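Local coordinates for protein precorrin-6y methylase (PDB 3NJR) that probably carries out S-adenosyl-L-methionine-dependent methyl transfer in cobalamin biosynthesis, as the C-terminal domain of precorrin-6Y C5,15-methyltransferase, at residues Q37-S41 with P42-L46; R89-N92 with I93-I97; Y137-L140 with W141-L144. All coordinates share one frame; numbering follows the deposited sequence.

Contact 1: residues Q37-S41 with P42-L46; sequences QITKS and PMRAL. With SAH (S-adenosyl-L-homocysteine), chain C.
R44 reaches back from the first turn of helix 41-51 to the carbonyl of T39, five residues earlier, while T39 on its other side holds the cofactor product. R44 CB rests 3.5 Å from S41 O and faces the methyl CG2 of T39. The chain then runs out straight and bends only at chi3, and this brings NE and NH2 round to the same acceptor. NH2 donates to T39 O at 3.0 Å, nearly in line with the carbonyl but with an N-H...O angle of 139°; NE adds a weak second bond to that oxygen at 3.2 Å. T39 O therefore sits at the edge of the guanidinium, tilted 23° from its plane, while K40 O and S41 CA lie over one face. The tip goes further: NH1 forms a salt bridge with E72 and a hydrogen bond to R27 O.

This is the entry to the first helix of a class I methyltransferase fold, with K40 as N-cap residue. K40 O takes the backbone N of R44 at 2.8 Å, and S41 O takes A45 N at 3.0 Å. P42 has no N-H to give, and none is needed this early in a helix.

On the ligand side, T39 OG1 stands beside its own backbone N (chi1 -63°), and both donate to OXT of S-adenosyl-L-homocysteine, OG1 at 3.0 Å and N at 3.1 Å. One carboxylate oxygen is gripped twice by a single residue. The same rotation turns CG2 to the helix. Q37 CG runs alongside the thioether arm, near SAH CG. P42 and L46 pack against L46 and P42 of a second subunit.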
loop_
_atom_site.group_PDB
_atom_site.type_symbol
_atom_site.label_atom_id
_atom_site.label_comp_id
_atom_site.label_asym_id
_atom_site.label_seq_id
_atom_site.Cartn_x
_atom_site.Cartn_y
_atom_site.Cartn_z
ATOM N N GLN A 37 -23.817 -4.712 0.030
ATOM C CA GLN A 37 -23.203 -3.689 -0.829
ATOM C C GLN A 37 -22.851 -2.356 -0.131
ATOM O O GLN A 37 -22.418 -1.402 -0.782
ATOM C CB GLN A 37 -24.086 -3.430 -2.058
ATOM C CG GLN A 37 -23.358 -2.803 -3.268
ATOM C CD GLN A 37 -22.022 -3.504 -3.611
ATOM O OE1 GLN A 37 -21.933 -4.744 -3.635
ATOM N NE2 GLN A 37 -20.985 -2.701 -3.885
ATOM N N ILE A 38 -23.014 -2.303 1.188
ATOM C CA ILE A 38 -22.779 -1.089 1.985
ATOM C C ILE A 38 -21.371 -0.493 1.776
ATOM O O ILE A 38 -20.449 -1.226 1.442
ATOM C CB ILE A 38 -23.053 -1.396 3.494
ATOM C CG1 ILE A 38 -23.100 -0.117 4.335
ATOM C CG2 ILE A 38 -22.054 -2.414 4.043
ATOM C CD1 ILE A 38 -23.887 -0.239 5.641
ATOM N N THR A 39 -21.219 0.826 1.945
ATOM C CA THR A 39 -19.887 1.468 2.081
ATOM C C THR A 39 -19.267 1.175 3.467
ATOM O O THR A 39 -19.905 1.402 4.490
ATOM C CB THR A 39 -19.923 3.029 1.848
ATOM O OG1 THR A 39 -20.345 3.332 0.509
ATOM C CG2 THR A 39 -18.542 3.668 2.085
ATOM N N LYS A 40 -18.033 0.671 3.482
ATOM C CA LYS A 40 -17.340 0.308 4.714
ATOM C C LYS A 40 -17.165 1.526 5.620
ATOM O O LYS A 40 -16.968 2.656 5.152
ATOM C CB LYS A 40 -15.972 -0.311 4.412
ATOM C CG LYS A 40 -15.990 -1.735 3.841
ATOM C CD LYS A 40 -16.406 -2.791 4.875
ATOM C CE LYS A 40 -16.008 -4.214 4.450
ATOM N NZ LYS A 40 -16.311 -4.517 3.010
ATOM N N SER A 41 -17.224 1.284 6.923
ATOM C CA SER A 41 -17.279 2.361 7.899
ATOM C C SER A 41 -16.103 3.396 7.805
ATOM O O SER A 41 -16.351 4.607 7.772
ATOM C CB SER A 41 -17.511 1.767 9.294
ATOM O OG SER A 41 -17.003 2.617 10.295
ATOM N N PRO A 42 -14.833 2.929 7.703
ATOM C CA PRO A 42 -13.747 3.913 7.559
ATOM C C PRO A 42 -13.803 4.693 6.231
ATOM O O PRO A 42 -13.384 5.858 6.167
ATOM C CB PRO A 42 -12.478 3.047 7.618
ATOM C CG PRO A 42 -12.922 1.738 8.218
ATOM C CD PRO A 42 -14.306 1.550 7.694
ATOM N N MET A 43 -14.313 4.065 5.178
ATOM C CA MET A 43 -14.425 4.765 3.909
ATOM C C MET A 43 -15.561 5.780 3.996
ATOM O O MET A 43 -15.460 6.890 3.449
ATOM C CB MET A 43 -14.585 3.803 2.730
ATOM C CG MET A 43 -14.513 4.478 1.335
ATOM S SD MET A 43 -12.863 5.034 0.726
ATOM C CE MET A 43 -11.906 3.523 0.923
ATOM N N ARG A 44 -16.618 5.409 4.722
ATOM C CA ARG A 44 -17.733 6.311 4.943
ATOM C C ARG A 44 -17.313 7.553 5.728
ATOM O O ARG A 44 -17.769 8.666 5.428
ATOM C CB ARG A 44 -18.901 5.621 5.630
ATOM C CG ARG A 44 -20.224 6.214 5.235
ATOM C CD ARG A 44 -21.425 5.431 5.734
ATOM N NE ARG A 44 -21.156 4.015 5.962
ATOM C CZ ARG A 44 -20.845 3.498 7.152
ATOM N NH1 ARG A 44 -20.744 4.294 8.212
ATOM N NH2 ARG A 44 -20.637 2.196 7.286
ATOM N N ALA A 45 -16.429 7.381 6.705
ATOM C CA ALA A 45 -15.850 8.542 7.361
ATOM C C ALA A 45 -15.106 9.435 6.366
ATOM O O ALA A 45 -15.298 10.655 6.360
ATOM C CB ALA A 45 -14.942 8.130 8.515
ATOM N N LEU A 46 -14.281 8.841 5.504
ATOM C CA LEU A 46 -13.443 9.654 4.596
ATOM C C LEU A 46 -14.297 10.464 3.638
ATOM O O LEU A 46 -14.034 11.659 3.396
ATOM C CB LEU A 46 -12.452 8.813 3.810
ATOM C CG LEU A 46 -11.270 8.322 4.625
ATOM C CD1 LEU A 46 -10.556 7.207 3.865
ATOM C CD2 LEU A 46 -10.306 9.460 4.996
HETATM N N SAH C . -22.807 4.100 -1.173
HETATM C CA SAH C . -23.450 2.759 -1.011
HETATM C CB SAH C . -22.526 1.674 -1.569
HETATM C CG SAH C . -23.167 0.890 -2.719
HETATM S SD SAH C . -22.385 1.291 -4.255
HETATM C C SAH C . -23.803 2.515 0.438
HETATM O O SAH C . -24.690 1.732 0.777
HETATM O OXT SAH C . -23.225 3.097 1.346
HETATM C "C5'" SAH C . -23.188 0.247 -5.449
HETATM C "C4'" SAH C . -24.659 0.605 -5.714
HETATM O "O4'" SAH C . -24.835 1.568 -6.771
HETATM C "C3'" SAH C . -25.441 -0.636 -6.133
HETATM O "O3'" SAH C . -26.485 -0.870 -5.193
HETATM C "C2'" SAH C . -26.039 -0.321 -7.492
HETATM O "O2'" SAH C . -27.382 -0.804 -7.649
HETATM C "C1'" SAH C . -25.978 1.198 -7.562
HETATM N N9 SAH C . -25.965 1.669 -8.982
HETATM C C8 SAH C . -25.347 1.058 -10.016
HETATM N N7 SAH C . -25.547 1.724 -11.178
HETATM C C5 SAH C . -26.317 2.792 -10.901
HETATM C C6 SAH C . -26.896 3.923 -11.670
HETATM N N6 SAH C . -26.667 4.006 -12.998
HETATM N N1 SAH C . -27.649 4.850 -11.017
HETATM C C2 SAH C . -27.874 4.755 -9.691
HETATM N N3 SAH C . -27.373 3.754 -8.936
HETATM C C4 SAH C . -26.598 2.757 -9.458
#

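Contact 2: residues R89-N92 with I93-I97; sequences RIEN and IQKNI. With SAH (S-adenosyl-L-homocysteine), chain C.
I90 and I93 meet through their end methyls, CD1 to CD1 at 4.0 Å, on the inner side of helix 87-99, the helix of a beta-alpha-beta crossover that joins strand 79-84 to strand 106-110 in the Rossmann-like sheet. This is the packed part of the contact. I93 CG1 stands beside its backbone N (chi1 -55°), which sends CD1 back over the preceding turn to touch I90 CA. The I93 side chain packs on T82 and E84 of strand 79-84, while I90 rests on A108 and Q110 of the other strand. Behind the methyls, I93 N bonds to R89 O at 3.0 Å and Q94 N to I90 O at 2.8 Å.

The outer side is looser. E91 and K95, both exposed, form a salt bridge one turn apart, OE2 to NZ at 3.5 Å, with the K95 chain fully extended beyond CG and its CE just as close to the carboxylate. The amide of Q94 lies beside I90 CG2 with NE2 4.1 Å away.

N92 and N96 lie between these two sides. N92 O accepts the backbone N of N96 at 3.1 Å. The N96 side chain turns to the loop before helix 41-51, where OD1 takes the backbone N of A33.

At the start of the segment R89 leaves the helix for the ligand pocket. Its NE makes a salt bridge with D35, a second-shell tie that should steady the group, and the ribose hydroxyl O3' of S-adenosyl-L-homocysteine lies over one face of the guanidinium, 2.9 Å from R89 NH1.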
loop_
_atom_site.group_PDB
_atom_site.type_symbol
_atom_site.label_atom_id
_atom_site.label_comp_id
_atom_site.label_asym_id
_atom_site.label_seq_id
_atom_site.Cartn_x
_atom_site.Cartn_y
_atom_site.Cartn_z
ATOM N N ARG A 89 -32.883 -3.032 -2.778
ATOM C CA ARG A 89 -31.955 -2.154 -2.063
ATOM C C ARG A 89 -32.647 -0.880 -1.595
ATOM O O ARG A 89 -32.364 -0.376 -0.499
ATOM C CB ARG A 89 -30.736 -1.831 -2.920
ATOM C CG ARG A 89 -29.931 -3.055 -3.272
ATOM C CD ARG A 89 -28.592 -2.635 -3.765
ATOM N NE ARG A 89 -27.535 -3.583 -3.443
ATOM C CZ ARG A 89 -26.695 -4.104 -4.337
ATOM N NH1 ARG A 89 -26.784 -3.770 -5.621
ATOM N NH2 ARG A 89 -25.751 -4.954 -3.946
ATOM N N ILE A 90 -33.553 -0.374 -2.428
ATOM C CA ILE A 90 -34.431 0.746 -2.061
ATOM C C ILE A 90 -35.148 0.478 -0.727
ATOM O O ILE A 90 -35.239 1.347 0.128
ATOM C CB ILE A 90 -35.441 1.053 -3.211
ATOM C CG1 ILE A 90 -34.790 1.967 -4.261
ATOM C CG2 ILE A 90 -36.791 1.600 -2.673
ATOM C CD1 ILE A 90 -34.952 3.460 -4.007
ATOM N N GLU A 91 -35.614 -0.748 -0.554
ATOM C CA GLU A 91 -36.269 -1.168 0.656
ATOM C C GLU A 91 -35.392 -0.991 1.902
ATOM O O GLU A 91 -35.890 -0.555 2.957
ATOM C CB GLU A 91 -36.678 -2.618 0.504
ATOM C CG GLU A 91 -37.831 -3.002 1.367
ATOM C CD GLU A 91 -37.712 -4.445 1.850
ATOM O OE1 GLU A 91 -37.013 -5.255 1.174
ATOM O OE2 GLU A 91 -38.315 -4.760 2.911
ATOM N N ASN A 92 -34.103 -1.329 1.776
ATOM C CA ASN A 92 -33.112 -1.072 2.831
ATOM C C ASN A 92 -32.902 0.426 3.108
ATOM O O ASN A 92 -32.808 0.829 4.270
ATOM C CB ASN A 92 -31.772 -1.740 2.510
ATOM C CG ASN A 92 -31.792 -3.262 2.704
ATOM O OD1 ASN A 92 -31.035 -3.972 2.048
ATOM N ND2 ASN A 92 -32.641 -3.763 3.608
ATOM N N ILE A 93 -32.831 1.238 2.043
ATOM C CA ILE A 93 -32.799 2.705 2.156
ATOM C C ILE A 93 -34.021 3.159 2.932
ATOM O O ILE A 93 -33.939 4.027 3.798
ATOM C CB ILE A 93 -32.830 3.429 0.775
ATOM C CG1 ILE A 93 -31.706 2.937 -0.138
ATOM C CG2 ILE A 93 -32.810 4.945 0.952
ATOM C CD1 ILE A 93 -31.849 3.379 -1.560
ATOM N N GLN A 94 -35.161 2.557 2.631
ATOM C CA GLN A 94 -36.393 2.970 3.263
ATOM C C GLN A 94 -36.362 2.683 4.760
ATOM O O GLN A 94 -36.819 3.507 5.558
ATOM C CB GLN A 94 -37.590 2.298 2.606
ATOM C CG GLN A 94 -38.767 3.236 2.529
ATOM C CD GLN A 94 -38.536 4.332 1.496
ATOM O OE1 GLN A 94 -38.374 5.521 1.846
ATOM N NE2 GLN A 94 -38.497 3.932 0.205
ATOM N N LYS A 95 -35.815 1.523 5.129
ATOM C CA LYS A 95 -35.705 1.149 6.531
ATOM C C LYS A 95 -34.827 2.127 7.303
ATOM O O LYS A 95 -35.142 2.487 8.447
ATOM C CB LYS A 95 -35.194 -0.271 6.673
ATOM C CG LYS A 95 -36.182 -1.285 6.132
ATOM C CD LYS A 95 -35.691 -2.712 6.264
ATOM C CE LYS A 95 -36.755 -3.690 5.781
ATOM N NZ LYS A 95 -36.207 -5.083 5.749
ATOM N N ASN A 96 -33.754 2.592 6.660
ATOM C CA ASN A 96 -32.812 3.502 7.302
ATOM C C ASN A 96 -33.406 4.878 7.442
ATOM O O ASN A 96 -33.132 5.577 8.411
ATOM C CB ASN A 96 -31.509 3.551 6.524
ATOM C CG ASN A 96 -30.762 2.244 6.581
ATOM O OD1 ASN A 96 -30.612 1.666 7.650
ATOM N ND2 ASN A 96 -30.300 1.761 5.435
ATOM N N ILE A 97 -34.224 5.267 6.469
ATOM C CA ILE A 97 -35.007 6.479 6.596
ATOM C C ILE A 97 -35.914 6.320 7.838
ATOM O O ILE A 97 -35.840 7.148 8.760
ATOM C CB ILE A 97 -35.791 6.820 5.285
ATOM C CG1 ILE A 97 -34.828 7.231 4.160
ATOM C CG2 ILE A 97 -36.772 7.941 5.514
ATOM C CD1 ILE A 97 -35.460 7.314 2.749
HETATM N N SAH C . -22.807 4.100 -1.173
HETATM C CA SAH C . -23.450 2.759 -1.011
HETATM C CB SAH C . -22.526 1.674 -1.569
HETATM C CG SAH C . -23.167 0.890 -2.719
HETATM S SD SAH C . -22.385 1.291 -4.255
HETATM C C SAH C . -23.803 2.515 0.438
HETATM O O SAH C . -24.690 1.732 0.777
HETATM O OXT SAH C . -23.225 3.097 1.346
HETATM C "C5'" SAH C . -23.188 0.247 -5.449
HETATM C "C4'" SAH C . -24.659 0.605 -5.714
HETATM O "O4'" SAH C . -24.835 1.568 -6.771
HETATM C "C3'" SAH C . -25.441 -0.636 -6.133
HETATM O "O3'" SAH C . -26.485 -0.870 -5.193
HETATM C "C2'" SAH C . -26.039 -0.321 -7.492
HETATM O "O2'" SAH C . -27.382 -0.804 -7.649
HETATM C "C1'" SAH C . -25.978 1.198 -7.562
HETATM N N9 SAH C . -25.965 1.669 -8.982
HETATM C C8 SAH C . -25.347 1.058 -10.016
HETATM N N7 SAH C . -25.547 1.724 -11.178
HETATM C C5 SAH C . -26.317 2.792 -10.901
HETATM C C6 SAH C . -26.896 3.923 -11.670
HETATM N N6 SAH C . -26.667 4.006 -12.998
HETATM N N1 SAH C . -27.649 4.850 -11.017
HETATM C C2 SAH C . -27.874 4.755 -9.691
HETATM N N3 SAH C . -27.373 3.754 -8.936
HETATM C C4 SAH C . -26.598 2.757 -9.458
#

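Contact 3: residues Y137-L140 with W141-L144; sequences YDRL and WEWL
R139 and E142 lie side by side near the end of helix 134-143, and one nitrogen serves both carboxylate oxygens. R139 NH1 makes a salt bridge to E142 OE2 at 3.1 Å and a weak hydrogen bond to OE1 at 3.2 Å, with the guanidinium and carboxylate planes 33° apart. Bends at chi2 and chi3 bring that group round to E142 and let the aliphatic part lie on W143: CB is 4.1 Å from the centroid of the six-membered ring, a CH-pi contact over its face.

R139 O takes the backbone N of W143 at 3.0 Å and also sits over the face of the indole. E142 N goes to D138 O at 3.0 Å, with a weak second bond to R139 O. L140 O accepts L144 N at 3.2 Å, with a weak second bond from W143 N, and Y137 O takes W141 N. D138 OD1 is hydrogen-bonded to Q134 NE2. W141 stacks on H170, and Y137 and L140 reach I128 in the beta-alpha-beta unit of strands 125-128 and 149-154.

With both carboxylate oxygens of E142 turned to one arginine nitrogen, the charges of R139 and E142 probably largely cancel.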
loop_
_atom_site.group_PDB
_atom_site.type_symbol
_atom_site.label_atom_id
_atom_site.label_comp_id
_atom_site.label_asym_id
_atom_site.label_seq_id
_atom_site.Cartn_x
_atom_site.Cartn_y
_atom_site.Cartn_z
ATOM N N TYR A 137 -20.932 12.296 -15.852
ATOM C CA TYR A 137 -20.122 13.482 -15.571
ATOM C C TYR A 137 -20.314 14.651 -16.561
ATOM O O TYR A 137 -20.267 15.811 -16.166
ATOM C CB TYR A 137 -18.644 13.111 -15.372
ATOM C CG TYR A 137 -18.384 12.341 -14.087
ATOM C CD1 TYR A 137 -18.018 10.997 -14.123
ATOM C CD2 TYR A 137 -18.526 12.944 -12.840
ATOM C CE1 TYR A 137 -17.782 10.260 -12.945
ATOM C CE2 TYR A 137 -18.300 12.222 -11.650
ATOM C CZ TYR A 137 -17.923 10.884 -11.725
ATOM O OH TYR A 137 -17.692 10.158 -10.586
ATOM N N ASP A 138 -20.556 14.366 -17.836
ATOM C CA ASP A 138 -20.793 15.456 -18.796
ATOM C C ASP A 138 -22.110 16.127 -18.450
ATOM O O ASP A 138 -22.186 17.364 -18.373
ATOM C CB ASP A 138 -20.793 14.961 -20.252
ATOM C CG ASP A 138 -19.462 14.339 -20.669
ATOM O OD1 ASP A 138 -18.404 14.923 -20.344
ATOM O OD2 ASP A 138 -19.481 13.263 -21.323
ATOM N N ARG A 139 -23.127 15.295 -18.217
ATOM C CA ARG A 139 -24.433 15.756 -17.730
ATOM C C ARG A 139 -24.324 16.511 -16.385
ATOM O O ARG A 139 -24.807 17.644 -16.270
ATOM C CB ARG A 139 -25.427 14.582 -17.666
ATOM C CG ARG A 139 -26.577 14.551 -18.710
ATOM C CD ARG A 139 -26.235 15.093 -20.116
ATOM N NE ARG A 139 -25.593 14.075 -20.942
ATOM C CZ ARG A 139 -24.631 14.326 -21.826
ATOM N NH1 ARG A 139 -24.179 15.565 -22.011
ATOM N NH2 ARG A 139 -24.105 13.328 -22.517
ATOM N N LEU A 140 -23.655 15.921 -15.389
ATOM C CA LEU A 140 -23.431 16.635 -14.132
ATOM C C LEU A 140 -22.740 17.950 -14.419
ATOM O O LEU A 140 -23.110 18.968 -13.844
ATOM C CB LEU A 140 -22.601 15.832 -13.123
ATOM C CG LEU A 140 -23.191 14.613 -12.404
ATOM C CD1 LEU A 140 -22.127 13.941 -11.530
ATOM C CD2 LEU A 140 -24.408 14.980 -11.594
ATOM N N TRP A 141 -21.764 17.948 -15.330
ATOM C CA TRP A 141 -21.033 19.180 -15.608
ATOM C C TRP A 141 -21.874 20.309 -16.195
ATOM O O TRP A 141 -21.620 21.485 -15.906
ATOM C CB TRP A 141 -19.766 18.965 -16.436
ATOM C CG TRP A 141 -18.741 19.907 -15.929
ATOM C CD1 TRP A 141 -18.395 21.128 -16.455
ATOM C CD2 TRP A 141 -18.008 19.772 -14.710
ATOM N NE1 TRP A 141 -17.454 21.746 -15.650
ATOM C CE2 TRP A 141 -17.199 20.934 -14.574
ATOM C CE3 TRP A 141 -17.944 18.774 -13.721
ATOM C CZ2 TRP A 141 -16.337 21.122 -13.490
ATOM C CZ3 TRP A 141 -17.080 18.954 -12.653
ATOM C CH2 TRP A 141 -16.288 20.125 -12.543
ATOM N N GLU A 142 -22.870 19.938 -17.007
ATOM C CA GLU A 142 -23.779 20.895 -17.643
ATOM C C GLU A 142 -24.846 21.403 -16.686
ATOM O O GLU A 142 -25.222 22.582 -16.751
ATOM C CB GLU A 142 -24.483 20.259 -18.839
ATOM C CG GLU A 142 -23.660 20.142 -20.100
ATOM C CD GLU A 142 -24.021 18.912 -20.934
ATOM O OE1 GLU A 142 -25.158 18.394 -20.824
ATOM O OE2 GLU A 142 -23.153 18.449 -21.706
ATOM N N TRP A 143 -25.333 20.518 -15.813
ATOM C CA TRP A 143 -26.490 20.822 -14.954
ATOM C C TRP A 143 -26.203 21.593 -13.677
ATOM O O TRP A 143 -27.029 22.386 -13.233
ATOM C CB TRP A 143 -27.221 19.538 -14.585
ATOM C CG TRP A 143 -27.727 18.801 -15.765
ATOM C CD1 TRP A 143 -27.765 19.246 -17.066
ATOM C CD2 TRP A 143 -28.292 17.488 -15.775
ATOM N NE1 TRP A 143 -28.299 18.282 -17.875
ATOM C CE2 TRP A 143 -28.644 17.196 -17.113
ATOM C CE3 TRP A 143 -28.533 16.528 -14.788
ATOM C CZ2 TRP A 143 -29.237 15.985 -17.486
ATOM C CZ3 TRP A 143 -29.134 15.321 -15.161
ATOM C CH2 TRP A 143 -29.469 15.062 -16.500
ATOM N N LEU A 144 -25.026 21.362 -13.106
ATOM C CA LEU A 144 -24.712 21.752 -11.740
ATOM C C LEU A 144 -24.347 23.207 -11.599
ATOM O O LEU A 144 -23.600 23.754 -12.397
ATOM C CB LEU A 144 -23.584 20.875 -11.183
ATOM C CG LEU A 144 -23.836 19.730 -10.182
ATOM C CD1 LEU A 144 -25.233 19.096 -10.181
ATOM C CD2 LEU A 144 -22.765 18.653 -10.340
#

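Along the chain the three come in series, contact 1 at the start of helix 41-51, contact 2 on helix 87-99 and contact 3 at the end of helix 134-143, around a seven-stranded sheet whose order, 3-2-1-4-5-7-6, is that of class I methyltransferases. Contacts 1 and 2 have centres about 17 Å apart and touch, Q37 packing on R89, and both line the same S-adenosyl-L-homocysteine: one at its amino-acid end, the other at its ribose. Centre to centre, contact 3 lies about 26 Å from contact 1, on the opposite side of the chain's centre, and about 27 Å from contact 2. It belongs to the helical cover of the sheet, away from the ligand.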